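PDB 4MAD: beta-galactosidase from Bacillus circulans, which probably hydrolyses terminal non-reducing beta-D-galactose residues from beta-D-galactosides, as a member of glycoside hydrolase family 35. Local coordinates for residues T65-N70 with A85-F90; D50-L55 with I91-K96; V540-H545 with L559-P564. One frame throughout, in Å; residues are numbered along the deposited sequence.

Contact 1. Residues T65-N70 with A85-F90; sequences TYVAWN and ADIVRF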
loop_
_atom_site.group_PDB
_atom_site.type_symbol
_atom_site.label_atom_id
_atom_site.label_comp_id
_atom_site.label_asym_id
_atom_site.label_seq_id
_atom_site.Cartn_x
_atom_site.Cartn_y
_atom_site.Cartn_z
ATOM N N THR A 65 -9.117 7.472 -8.288
ATOM C CA THR A 65 -7.952 6.726 -7.937
ATOM C C THR A 65 -6.759 7.619 -7.693
ATOM O O THR A 65 -6.599 8.586 -8.328
ATOM C CB THR A 65 -7.567 5.719 -9.016
ATOM O OG1 THR A 65 -6.513 4.881 -8.560
ATOM C CG2 THR A 65 -7.137 6.438 -10.250
ATOM N N TYR A 66 -5.917 7.226 -6.761
ATOM C CA TYR A 66 -4.591 7.756 -6.636
ATOM C C TYR A 66 -3.714 7.208 -7.751
ATOM O O TYR A 66 -4.094 6.284 -8.389
ATOM C CB TYR A 66 -3.943 7.325 -5.334
ATOM C CG TYR A 66 -4.365 8.030 -4.091
ATOM C CD1 TYR A 66 -4.229 9.377 -3.942
ATOM C CD2 TYR A 66 -4.820 7.317 -3.014
ATOM C CE1 TYR A 66 -4.591 9.993 -2.762
ATOM C CE2 TYR A 66 -5.168 7.917 -1.882
ATOM C CZ TYR A 66 -5.057 9.263 -1.730
ATOM O OH TYR A 66 -5.436 9.859 -0.563
ATOM N N VAL A 67 -2.553 7.827 -7.955
ATOM C CA VAL A 67 -1.488 7.303 -8.803
ATOM C C VAL A 67 -0.259 7.004 -7.960
ATOM O O VAL A 67 0.184 7.853 -7.309
ATOM C CB VAL A 67 -1.017 8.314 -9.862
ATOM C CG1 VAL A 67 -0.026 7.700 -10.712
ATOM C CG2 VAL A 67 -2.182 8.841 -10.693
ATOM N N ALA A 68 0.297 5.804 -8.059
ATOM C CA ALA A 68 1.354 5.365 -7.199
ATOM C C ALA A 68 2.707 5.555 -7.901
ATOM O O ALA A 68 3.084 4.780 -8.699
ATOM C CB ALA A 68 1.147 3.931 -6.856
ATOM N N TRP A 69 3.427 6.591 -7.538
ATOM C CA TRP A 69 4.680 6.902 -8.187
ATOM C C TRP A 69 5.663 5.747 -8.077
ATOM O O TRP A 69 6.217 5.373 -9.016
ATOM C CB TRP A 69 5.274 8.157 -7.532
ATOM C CG TRP A 69 6.558 8.694 -8.091
ATOM C CD1 TRP A 69 7.266 8.225 -9.133
ATOM C CD2 TRP A 69 7.297 9.812 -7.582
ATOM N NE1 TRP A 69 8.388 8.993 -9.335
ATOM C CE2 TRP A 69 8.420 9.974 -8.389
ATOM C CE3 TRP A 69 7.099 10.702 -6.546
ATOM C CZ2 TRP A 69 9.331 10.979 -8.171
ATOM C CZ3 TRP A 69 8.024 11.711 -6.345
ATOM C CH2 TRP A 69 9.106 11.832 -7.151
ATOM N N ASN A 70 5.782 5.154 -6.896
ATOM C CA ASN A 70 6.702 4.045 -6.694
ATOM C C ASN A 70 6.406 2.883 -7.654
ATOM O O ASN A 70 7.284 2.195 -8.064
ATOM C CB ASN A 70 6.813 3.590 -5.219
ATOM C CG ASN A 70 5.466 3.216 -4.578
ATOM O OD1 ASN A 70 4.491 3.236 -5.188
ATOM N ND2 ASN A 70 5.499 2.875 -3.304
ATOM N N ALA A 85 0.029 -2.019 -13.332
ATOM C CA ALA A 85 0.384 -0.622 -13.394
ATOM C C ALA A 85 -0.155 0.137 -14.632
ATOM O O ALA A 85 0.207 1.242 -14.823
ATOM C CB ALA A 85 1.837 -0.462 -13.324
ATOM N N ASP A 86 -0.991 -0.489 -15.452
ATOM C CA ASP A 86 -1.433 0.146 -16.659
ATOM C C ASP A 86 -2.590 1.046 -16.294
ATOM O O ASP A 86 -3.709 0.680 -16.422
ATOM C CB ASP A 86 -1.897 -0.890 -17.656
ATOM C CG ASP A 86 -1.988 -0.351 -19.080
ATOM O OD1 ASP A 86 -2.176 0.813 -19.283
ATOM O OD2 ASP A 86 -1.888 -1.119 -19.978
ATOM N N ILE A 87 -2.291 2.229 -15.819
ATOM C CA ILE A 87 -3.296 3.178 -15.439
ATOM C C ILE A 87 -4.120 3.611 -16.623
ATOM O O ILE A 87 -5.296 3.786 -16.521
ATOM C CB ILE A 87 -2.686 4.327 -14.667
ATOM C CG1 ILE A 87 -3.753 5.169 -14.040
ATOM C CG2 ILE A 87 -1.791 5.126 -15.507
ATOM C CD1 ILE A 87 -3.195 6.276 -13.308
ATOM N N VAL A 88 -3.507 3.673 -17.779
ATOM C CA VAL A 88 -4.297 4.003 -18.927
ATOM C C VAL A 88 -5.451 2.987 -19.183
ATOM O O VAL A 88 -6.563 3.361 -19.396
ATOM C CB VAL A 88 -3.408 4.192 -20.122
ATOM C CG1 VAL A 88 -4.185 4.372 -21.366
ATOM C CG2 VAL A 88 -2.541 5.375 -19.913
ATOM N N ARG A 89 -5.172 1.712 -19.096
ATOM C CA ARG A 89 -6.169 0.700 -19.282
ATOM C C ARG A 89 -7.246 0.833 -18.222
ATOM O O ARG A 89 -8.384 0.717 -18.511
ATOM C CB ARG A 89 -5.515 -0.651 -19.206
ATOM C CG ARG A 89 -6.474 -1.825 -19.353
ATOM C CD ARG A 89 -5.801 -3.153 -19.099
ATOM N NE ARG A 89 -6.772 -4.220 -18.951
ATOM C CZ ARG A 89 -6.477 -5.484 -18.792
ATOM N NH1 ARG A 89 -5.228 -5.871 -18.740
ATOM N NH2 ARG A 89 -7.458 -6.362 -18.697
ATOM N N PHE A 90 -6.840 1.104 -16.996
ATOM C CA PHE A 90 -7.805 1.167 -15.936
ATOM C C PHE A 90 -8.778 2.288 -16.203
ATOM O O PHE A 90 -9.956 2.104 -16.156
ATOM C CB PHE A 90 -7.093 1.383 -14.606
ATOM C CG PHE A 90 -8.024 1.706 -13.469
ATOM C CD1 PHE A 90 -8.724 0.744 -12.849
ATOM C CD2 PHE A 90 -8.169 2.974 -13.018
ATOM C CE1 PHE A 90 -9.554 1.031 -11.843
ATOM C CE2 PHE A 90 -9.009 3.253 -12.008
ATOM C CZ PHE A 90 -9.680 2.298 -11.430
#

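Contact 2. Residues D50-L55 with I91-K96; sequences DRLLKL and IKTAEK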
loop_
_atom_site.group_PDB
_atom_site.type_symbol
_atom_site.label_atom_id
_atom_site.label_comp_id
_atom_site.label_asym_id
_atom_site.label_seq_id
_atom_site.Cartn_x
_atom_site.Cartn_y
_atom_site.Cartn_z
ATOM N N ASP A 50 -14.824 -5.822 -13.620
ATOM C CA ASP A 50 -15.812 -6.365 -12.728
ATOM C C ASP A 50 -16.078 -5.374 -11.613
ATOM O O ASP A 50 -17.191 -5.082 -11.313
ATOM C CB ASP A 50 -15.303 -7.649 -12.104
ATOM C CG ASP A 50 -16.271 -8.228 -11.088
ATOM O OD1 ASP A 50 -17.273 -8.778 -11.494
ATOM O OD2 ASP A 50 -16.050 -8.104 -9.887
ATOM N N ARG A 51 -15.015 -4.869 -10.996
ATOM C CA ARG A 51 -15.217 -3.969 -9.898
ATOM C C ARG A 51 -15.862 -2.676 -10.313
ATOM O O ARG A 51 -16.700 -2.196 -9.653
ATOM C CB ARG A 51 -13.935 -3.725 -9.140
ATOM C CG ARG A 51 -13.098 -4.954 -8.956
ATOM C CD ARG A 51 -13.576 -5.866 -7.858
ATOM N NE ARG A 51 -12.561 -6.806 -7.423
ATOM C CZ ARG A 51 -12.496 -8.067 -7.814
ATOM N NH1 ARG A 51 -13.375 -8.548 -8.636
ATOM N NH2 ARG A 51 -11.543 -8.855 -7.391
ATOM N N LEU A 52 -15.422 -2.143 -11.436
ATOM C CA LEU A 52 -15.982 -0.906 -11.931
ATOM C C LEU A 52 -17.469 -1.040 -12.262
ATOM O O LEU A 52 -18.201 -0.195 -11.969
ATOM C CB LEU A 52 -15.214 -0.384 -13.137
ATOM C CG LEU A 52 -13.807 0.024 -12.769
ATOM C CD1 LEU A 52 -12.890 0.141 -13.892
ATOM C CD2 LEU A 52 -13.858 1.270 -11.964
ATOM N N LEU A 53 -17.862 -2.164 -12.833
ATOM C CA LEU A 53 -19.239 -2.417 -13.151
ATOM C C LEU A 53 -20.070 -2.411 -11.886
ATOM O O LEU A 53 -21.180 -1.931 -11.872
ATOM C CB LEU A 53 -19.351 -3.773 -13.825
ATOM C CG LEU A 53 -18.977 -3.824 -15.284
ATOM C CD1 LEU A 53 -18.909 -5.155 -15.770
ATOM C CD2 LEU A 53 -19.870 -3.037 -16.098
ATOM N N LYS A 54 -19.498 -2.970 -10.836
ATOM C CA LYS A 54 -20.146 -2.977 -9.529
ATOM C C LYS A 54 -20.349 -1.567 -8.939
ATOM O O LYS A 54 -21.370 -1.239 -8.427
ATOM C CB LYS A 54 -19.431 -3.892 -8.550
ATOM C CG LYS A 54 -19.651 -5.360 -8.845
ATOM C CD LYS A 54 -18.650 -6.329 -8.290
ATOM C CE LYS A 54 -19.099 -7.720 -8.458
ATOM N NZ LYS A 54 -18.157 -8.742 -8.173
ATOM N N LEU A 55 -19.358 -0.733 -9.049
ATOM C CA LEU A 55 -19.508 0.614 -8.567
ATOM C C LEU A 55 -20.583 1.366 -9.364
ATOM O O LEU A 55 -21.403 2.013 -8.826
ATOM C CB LEU A 55 -18.187 1.355 -8.627
ATOM C CG LEU A 55 -16.988 0.746 -7.893
ATOM C CD1 LEU A 55 -15.863 1.734 -7.895
ATOM C CD2 LEU A 55 -17.334 0.357 -6.535
ATOM N N ILE A 91 -8.230 3.449 -16.526
ATOM C CA ILE A 91 -9.059 4.584 -16.813
ATOM C C ILE A 91 -9.987 4.416 -18.050
ATOM O O ILE A 91 -11.119 4.742 -18.006
ATOM C CB ILE A 91 -8.225 5.852 -16.929
ATOM C CG1 ILE A 91 -7.529 6.122 -15.588
ATOM C CG2 ILE A 91 -9.076 7.003 -17.395
ATOM C CD1 ILE A 91 -6.738 7.326 -15.573
ATOM N N LYS A 92 -9.477 3.836 -19.097
ATOM C CA LYS A 92 -10.307 3.483 -20.243
ATOM C C LYS A 92 -11.402 2.515 -19.850
ATOM O O LYS A 92 -12.435 2.553 -20.389
ATOM C CB LYS A 92 -9.488 2.895 -21.349
ATOM C CG LYS A 92 -8.750 3.909 -22.105
ATOM C CD LYS A 92 -7.783 3.260 -23.037
ATOM C CE LYS A 92 -7.302 4.217 -24.029
ATOM N NZ LYS A 92 -6.614 3.502 -25.074
ATOM N N THR A 93 -11.136 1.652 -18.897
ATOM C CA THR A 93 -12.147 0.750 -18.427
ATOM C C THR A 93 -13.306 1.484 -17.748
ATOM O O THR A 93 -14.441 1.158 -17.936
ATOM C CB THR A 93 -11.592 -0.385 -17.582
ATOM O OG1 THR A 93 -10.523 -1.006 -18.270
ATOM C CG2 THR A 93 -12.660 -1.412 -17.264
ATOM N N ALA A 94 -12.962 2.486 -16.964
ATOM C CA ALA A 94 -13.943 3.310 -16.273
ATOM C C ALA A 94 -14.795 4.024 -17.319
ATOM O O ALA A 94 -15.984 4.008 -17.282
ATOM C CB ALA A 94 -13.263 4.293 -15.386
ATOM N N GLU A 95 -14.131 4.560 -18.302
ATOM C CA GLU A 95 -14.851 5.195 -19.373
ATOM C C GLU A 95 -15.804 4.225 -20.071
ATOM O O GLU A 95 -16.888 4.559 -20.303
ATOM C CB GLU A 95 -13.894 5.762 -20.384
ATOM C CG GLU A 95 -14.580 6.485 -21.481
ATOM C CD GLU A 95 -13.630 7.054 -22.484
ATOM O OE1 GLU A 95 -12.853 6.281 -23.017
ATOM O OE2 GLU A 95 -13.675 8.247 -22.754
ATOM N N LYS A 96 -15.392 3.015 -20.336
ATOM C CA LYS A 96 -16.243 2.037 -21.018
ATOM C C LYS A 96 -17.511 1.706 -20.225
ATOM O O LYS A 96 -18.576 1.498 -20.742
ATOM C CB LYS A 96 -15.422 0.794 -21.210
ATOM C CG LYS A 96 -16.097 -0.321 -21.816
ATOM C CD LYS A 96 -15.285 -1.624 -21.832
ATOM C CE LYS A 96 -16.220 -2.831 -21.699
ATOM N NZ LYS A 96 -15.714 -4.144 -22.207
#

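Contact 3. Residues V540-H545 with L559-P564; sequences VFVNGH and LYVPAP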
loop_
_atom_site.group_PDB
_atom_site.type_symbol
_atom_site.label_atom_id
_atom_site.label_comp_id
_atom_site.label_asym_id
_atom_site.label_seq_id
_atom_site.Cartn_x
_atom_site.Cartn_y
_atom_site.Cartn_z
ATOM N N VAL A 540 3.991 -15.453 0.820
ATOM C CA VAL A 540 3.664 -16.525 -0.083
ATOM C C VAL A 540 3.693 -16.104 -1.555
ATOM O O VAL A 540 3.288 -15.046 -1.876
ATOM C CB VAL A 540 2.293 -17.087 0.294
ATOM C CG1 VAL A 540 1.943 -18.232 -0.555
ATOM C CG2 VAL A 540 2.350 -17.487 1.720
ATOM N N PHE A 541 4.135 -17.018 -2.413
ATOM C CA PHE A 541 4.195 -16.826 -3.853
ATOM C C PHE A 541 3.333 -17.874 -4.525
ATOM O O PHE A 541 3.357 -18.980 -4.141
ATOM C CB PHE A 541 5.644 -16.879 -4.392
ATOM C CG PHE A 541 6.558 -15.881 -3.744
ATOM C CD1 PHE A 541 6.846 -14.702 -4.359
ATOM C CD2 PHE A 541 7.058 -16.105 -2.493
ATOM C CE1 PHE A 541 7.645 -13.788 -3.738
ATOM C CE2 PHE A 541 7.859 -15.182 -1.902
ATOM C CZ PHE A 541 8.121 -14.043 -2.506
ATOM N N VAL A 542 2.550 -17.497 -5.506
ATOM C CA VAL A 542 1.793 -18.462 -6.272
ATOM C C VAL A 542 2.168 -18.288 -7.739
ATOM O O VAL A 542 2.033 -17.270 -8.258
ATOM C CB VAL A 542 0.292 -18.269 -6.053
ATOM C CG1 VAL A 542 -0.548 -19.105 -7.005
ATOM C CG2 VAL A 542 -0.016 -18.525 -4.615
ATOM N N ASN A 543 2.787 -19.275 -8.317
ATOM C CA ASN A 543 3.258 -19.125 -9.660
ATOM C C ASN A 543 4.108 -17.871 -9.806
ATOM O O ASN A 543 4.098 -17.248 -10.815
ATOM C CB ASN A 543 2.125 -19.168 -10.678
ATOM C CG ASN A 543 1.401 -20.506 -10.677
ATOM O OD1 ASN A 543 0.232 -20.541 -10.613
ATOM N ND2 ASN A 543 2.117 -21.566 -10.663
ATOM N N GLY A 544 4.855 -17.545 -8.772
ATOM C CA GLY A 544 5.726 -16.393 -8.800
ATOM C C GLY A 544 5.080 -15.085 -8.403
ATOM O O GLY A 544 5.741 -14.111 -8.245
ATOM N N HIS A 545 3.788 -15.134 -8.160
ATOM C CA HIS A 545 3.035 -13.974 -7.793
ATOM C C HIS A 545 3.094 -13.816 -6.284
ATOM O O HIS A 545 2.681 -14.650 -5.582
ATOM C CB HIS A 545 1.615 -14.120 -8.206
ATOM C CG HIS A 545 1.413 -14.151 -9.682
ATOM N ND1 HIS A 545 1.510 -13.040 -10.463
ATOM C CD2 HIS A 545 1.113 -15.164 -10.507
ATOM C CE1 HIS A 545 1.270 -13.366 -11.713
ATOM N NE2 HIS A 545 1.047 -14.655 -11.765
ATOM N N LEU A 559 -4.678 -15.344 2.988
ATOM C CA LEU A 559 -4.239 -14.543 1.887
ATOM C C LEU A 559 -5.103 -14.851 0.665
ATOM O O LEU A 559 -5.191 -15.935 0.309
ATOM C CB LEU A 559 -2.764 -14.785 1.517
ATOM C CG LEU A 559 -1.663 -14.182 2.372
ATOM C CD1 LEU A 559 -0.246 -14.625 2.024
ATOM C CD2 LEU A 559 -1.775 -12.730 2.470
ATOM N N TYR A 560 -5.639 -13.823 0.051
ATOM C CA TYR A 560 -6.425 -13.932 -1.153
ATOM C C TYR A 560 -5.555 -14.262 -2.322
ATOM O O TYR A 560 -4.582 -13.653 -2.545
ATOM C CB TYR A 560 -7.218 -12.652 -1.369
ATOM C CG TYR A 560 -7.838 -12.351 -2.708
ATOM C CD1 TYR A 560 -8.718 -13.192 -3.303
ATOM C CD2 TYR A 560 -7.569 -11.185 -3.325
ATOM C CE1 TYR A 560 -9.267 -12.889 -4.466
ATOM C CE2 TYR A 560 -8.095 -10.873 -4.497
ATOM C CZ TYR A 560 -8.966 -11.733 -5.070
ATOM O OH TYR A 560 -9.489 -11.403 -6.247
ATOM N N VAL A 561 -6.002 -15.256 -3.055
ATOM C CA VAL A 561 -5.430 -15.650 -4.293
ATOM C C VAL A 561 -6.391 -15.396 -5.459
ATOM O O VAL A 561 -7.279 -16.130 -5.660
ATOM C CB VAL A 561 -5.134 -17.140 -4.270
ATOM C CG1 VAL A 561 -4.426 -17.553 -5.499
ATOM C CG2 VAL A 561 -4.413 -17.539 -3.058
ATOM N N PRO A 562 -6.164 -14.373 -6.232
ATOM C CA PRO A 562 -6.967 -14.138 -7.408
ATOM C C PRO A 562 -6.820 -15.263 -8.431
ATOM O O PRO A 562 -5.758 -15.726 -8.649
ATOM C CB PRO A 562 -6.373 -12.851 -7.979
ATOM C CG PRO A 562 -5.691 -12.249 -6.907
ATOM C CD PRO A 562 -5.189 -13.311 -6.052
ATOM N N ALA A 563 -7.889 -15.590 -9.124
ATOM C CA ALA A 563 -7.813 -16.694 -10.045
ATOM C C ALA A 563 -6.715 -16.537 -11.101
ATOM O O ALA A 563 -6.126 -17.507 -11.489
ATOM C CB ALA A 563 -9.102 -16.889 -10.695
ATOM N N PRO A 564 -6.446 -15.332 -11.555
ATOM C CA PRO A 564 -5.467 -15.135 -12.631
ATOM C C PRO A 564 -4.060 -15.565 -12.288
ATOM O O PRO A 564 -3.286 -15.783 -13.153
ATOM C CB PRO A 564 -5.531 -13.663 -12.864
ATOM C CG PRO A 564 -6.953 -13.347 -12.626
ATOM C CD PRO A 564 -7.305 -14.156 -11.432
#

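Contact 1. Residues T65-N70 with A85-F90
In the (beta/alpha)8 barrel, where strand 62-66 passes through helix 87-97 to strand 100-104, T65 near the C-terminal end of the first strand and V67 in the loop just beyond it meet I87 and F90 on the first turn of the helix. Two apolar touches and no hydrogen bond define the contact. CG2 of V67 lies 3.8 Å from CD1 of I87, and the two side chains run nearly perpendicular. The chain of I87 is fully extended, with CG1 anti to the backbone N (chi1 -169°) and CD1 prolonging that line, which carries the terminal methyl to the valine. One turn on, CE2 of F90 sits 4.1 Å from CG2 of T65, with CB of T65 equally close; the methyl approaches the ring obliquely, and the threonine and phenylalanine side chains run alongside one another, pointing opposite ways. The other branch of T65 serves a local bond: OG1 donates to Y66 O at 2.8 Å, in the carbonyl plane on a lone pair. Helix 87-97 is capped by D86, whose OD1 accepts from R89 N at 3.1 Å from above the carboxylate plane. T65 points at the helix, whereas Y66 turns away and its OH bonds to N170 OD1. T65 lies about 11 Å, side chain to side chain, from the predicted nucleophile E247. Such a strand-end to helix-start contact belongs to the beta-alpha-beta crossover of a TIM barrel.

Contact 2. Residues D50-L55 with I91-K96
L52 and T93 meet with their side chains at about a right angle, where helix 48-58 packs beside helix 87-97 on the outer layer of the TIM barrel. The leucine does the reaching: its CB points at the neighbouring helix, and its CD1 ends 3.7 Å from CG2 of T93. CG of L52 is anti to the carbonyl carbon (chi1 -66°), which directs the branch at the other helix. CD1 of L52 also lies 3.9 Å from A94 N and 4.4 Å from A94 CB. One methyl therefore covers a threonine methyl, a piece of helix backbone and an alanine. The small A94 lies where the backbones come nearest, its CA 6.4 Å from that of L52. T93 presents carbon to this interface because CG2 is anti to its backbone N; its hydroxyl bonds instead to R89 O, one turn back on its own helix. No hydrogen bond joins the two segments, although K96 NZ forms a salt bridge with E49 OE2 of helix 48-58. Toward the barrel, V63 of strand 62-66 touches both L52 and A94. The CB of D50 points away from the neighbouring helix. Its OD2 is gripped twice: K54 NZ takes the syn lone pair of D50 OD2 at 2.8 Å, and R51 NH1 comes from the anti side at 3.0 Å, tilted 34° out of the carboxylate plane.

Contact 3. Residues V540-H545 with L559-P564
V542 O accepts from H545 N at 2.8 Å, and V542 N in turn donates to H545 O at 2.9 Å. This reciprocal pair closes a type I' turn, in which N543 and G544 both have positive phi (52° and 87°). The turn links strands 537-542 and 545-551 as a tight two-residue hairpin. Ahead of it, V540 and V542 point their side chains at strand 558-561. CG2 of V540 stands 3.9 Å from CD1 of L559, and that methyl is just as near to CB of V540, the two side chains crossing obliquely. CG of L559 lies beside its backbone N (chi1 -77°), which swings the isobutyl group toward the valine. Both strands belong to the antiparallel sheet of the galactose-binding domain but are not neighbours in it; the sheet curls so that their side chains meet, consistent with a jelly-roll-like sandwich. No hydrogen bond passes between the two segments, and the CA atoms of V540 and L559 are 8.4 Å apart, too far for hydrogen-bonded neighbours. L547 of the hairpin's second strand touches V540, V542, L559 and V561. Closer to the turn the fit is slacker, CG1 of V542 lying 4.4 Å from CG1 of V561.

In the fold
From the N terminus, the chain passes through residues 50-55 of helix 48-58, runs through strand 62-66 and reaches helix 87-97, where contact 1 closes a short loop on residues 85-90. Just beyond, residues 91-96 close contact 2, so the loop of contact 1 lies wholly within the larger one. The two contacts meet where F90 CE1 lies 4.0 Å from L52 CD1; together they tie strand 62-66 and helix 48-58 to helix 87-97. Contact 3 follows in series, hundreds of residues later, and closes a separate loop in the galactose-binding domain. Yet it reaches the barrel: Y560 OH packs 3.5 Å from R51 NH2, where the domains abut.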